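PDB 3ZBO: ALKF from Bacillus cereus, which is of unknown function but has affinity for branched DNA structures, probably including Holliday junctions, and is related to the HEAT-like repeat DNA glycosylases. Local coordinates for residues 168-171 against 172-175. Sequence-based numbering, arbitrary orientation.
Sequences HSPE and RTKS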
ATOM      1  N   HIS A 168      14.781   4.580 -13.187  1.00 14.57           N
ATOM      2  CA  HIS A 168      16.034   4.023 -12.584  1.00 17.88           C
ATOM      3  C   HIS A 168      15.800   3.744 -11.110  1.00 17.89           C
ATOM      4  O   HIS A 168      16.750   3.482 -10.358  1.00 19.12           O
ATOM      5  CB  HIS A 168      17.173   5.017 -12.772  1.00 18.75           C
ATOM      6  CG  HIS A 168      17.593   5.093 -14.225  1.00 24.82           C
ATOM      7  ND1 HIS A 168      17.191   6.114 -15.056  1.00 36.36           N
ATOM      8  CD2 HIS A 168      18.235   4.199 -15.015  1.00 31.21           C
ATOM      9  CE1 HIS A 168      17.661   5.906 -16.277  1.00 32.80           C
ATOM     10  NE2 HIS A 168      18.297   4.747 -16.285  1.00 32.73           N
ATOM     11  N   SER A 169      14.532   3.629 -10.723  1.00 13.90           N
ATOM     12  CA  SER A 169      14.227   3.247  -9.321  1.00 13.77           C
ATOM     13  C   SER A 169      14.136   1.734  -9.178  1.00 12.84           C
ATOM     14  O   SER A 169      13.962   1.007 -10.151  1.00 14.65           O
ATOM     15  CB  SER A 169      12.859   3.830  -9.022  1.00 13.29           C
ATOM     16  OG  SER A 169      13.027   5.269  -8.851  1.00 17.30           O
ATOM     17  N   PRO A 170      14.271   1.216  -7.939  1.00 14.53           N
ATOM     18  CA  PRO A 170      14.054  -0.209  -7.716  1.00 14.32           C
ATOM     19  C   PRO A 170      12.688  -0.654  -8.147  1.00 16.20           C
ATOM     20  O   PRO A 170      11.775   0.180  -8.158  1.00 14.92           O
ATOM     21  CB  PRO A 170      14.226  -0.338  -6.177  1.00 15.89           C
ATOM     22  CG  PRO A 170      15.016   0.882  -5.732  1.00 17.50           C
ATOM     23  CD  PRO A 170      14.561   1.963  -6.703  1.00 15.54           C
ATOM     24  N   GLU A 171      12.563  -1.893  -8.527  1.00 14.71           N
ATOM     25  CA  GLU A 171      11.347  -2.390  -9.190  1.00 14.04           C
ATOM     26  C   GLU A 171      10.077  -2.092  -8.410  1.00 13.51           C
ATOM     27  O   GLU A 171       9.099  -1.596  -8.969  1.00 13.82           O
ATOM     28  CB  GLU A 171      11.354  -3.855  -9.571  1.00 15.32           C
ATOM     29  CG  GLU A 171      12.667  -4.247 -10.323  1.00 15.91           C
ATOM     30  CD  GLU A 171      12.885  -3.477 -11.621  1.00 19.51           C
ATOM     31  OE1 GLU A 171      11.899  -3.121 -12.321  1.00 16.57           O
ATOM     32  OE2 GLU A 171      14.097  -3.275 -12.024  1.00 21.33           O
ATOM     33  N   ARG A 172      10.034  -2.468  -7.131  1.00 13.06           N
ATOM     34  CA  ARG A 172       8.778  -2.234  -6.433  1.00 13.23           C
ATOM     35  C   ARG A 172       8.528  -0.786  -6.200  1.00 12.53           C
ATOM     36  O   ARG A 172       7.339  -0.345  -6.142  1.00 12.74           O
ATOM     37  CB  ARG A 172       8.735  -2.962  -5.073  1.00 13.33           C
ATOM     38  CG  ARG A 172       8.732  -4.467  -5.208  1.00 13.67           C
ATOM     39  CD  ARG A 172       7.858  -5.148  -6.269  1.00 15.12           C
ATOM     40  NE  ARG A 172       6.513  -4.522  -6.263  1.00 13.01           N
ATOM     41  CZ  ARG A 172       5.560  -4.986  -7.048  1.00 12.79           C
ATOM     42  NH1 ARG A 172       5.763  -6.136  -7.797  1.00 15.01           N
ATOM     43  NH2 ARG A 172       4.430  -4.287  -7.122  1.00 14.08           N
ATOM     44  N   THR A 173       9.555   0.038  -6.109  1.00 11.57           N
ATOM     45  CA  THR A 173       9.398   1.467  -5.950  1.00 12.05           C
ATOM     46  C   THR A 173       8.669   1.986  -7.213  1.00 12.30           C
ATOM     47  O   THR A 173       7.816   2.904  -7.129  1.00 14.16           O
ATOM     48  CB  THR A 173      10.760   2.156  -5.704  1.00 12.25           C
ATOM     49  OG1 THR A 173      11.463   1.423  -4.708  1.00 12.61           O
ATOM     50  CG2 THR A 173      10.504   3.561  -5.194  1.00 16.53           C
ATOM     51  N   LYS A 174       9.071   1.507  -8.405  1.00 12.30           N
ATOM     52  CA  LYS A 174       8.511   1.978  -9.661  1.00 11.28           C
ATOM     53  C   LYS A 174       6.976   1.745  -9.619  1.00 12.07           C
ATOM     54  O   LYS A 174       6.210   2.596 -10.082  1.00 12.13           O
ATOM     55  CB  LYS A 174       8.983   1.084 -10.837  1.00 11.38           C
ATOM     56  CG  LYS A 174      10.414   1.255 -11.195  1.00 14.39           C
ATOM     57  CD  LYS A 174      10.667   0.327 -12.419  1.00 13.76           C
ATOM     58  CE  LYS A 174      12.111   0.380 -12.831  1.00 17.15           C
ATOM     59  NZ  LYS A 174      12.312  -0.693 -13.912  1.00 17.05           N
ATOM     60  N   SER A 175       6.513   0.570  -9.144  1.00 10.33           N
ATOM     61  CA  SER A 175       5.067   0.290  -9.091  1.00 11.44           C
ATOM     62  C   SER A 175       4.390   1.316  -8.222  1.00 12.00           C
ATOM     63  O   SER A 175       3.319   1.849  -8.631  1.00 12.24           O
ATOM     64  CB  SER A 175       4.891  -1.119  -8.512  1.00 12.41           C
ATOM     65  OG  SER A 175       3.482  -1.296  -8.163  1.00 16.75           O
TER
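E171 and K174 run side by side in the first turn of helix 171-187 and join in a salt bridge. K174 NZ lies 2.9 Å from E171 OE1. It meets the syn side of that oxygen, 30° out of the carboxylate plane. Beyond CG the lysine chain is extended, which carries the ammonium back along the first turn to the level of E171. The glutamate chain bends about its CB-CG bond (chi2 -60°), and this turns its carboxylate back toward the lysine. On its way K174 CE passes 3.3 Å from S169 O.

P170 is the N-cap residue. Its carbonyl oxygen accepts a helical i to i+4 bond from K174 N at 3.0 Å. S175 N bonds only weakly to E171 O, at 3.4 Å. The proline ring packs beside T173, with P170 CB 3.6 Å from T173 OG1.

Outside the turn, K174 NZ also bonds to E206 O, and E171 OE1 accepts K208 N, so the ion pair is tied to strand 204-207 through E206 and to K208 just after it. T173 OG1 bonds to E128 O and R172 N to E128 OE2, which fixes the turn against the start of helix 128-144. S169 OG bonds back to T165 O.

Two partners thus grip E171 OE1, and K174 NZ has a second acceptor. The carboxylate sits at a helix N-terminus, where the helix dipole would probably favour its negative charge.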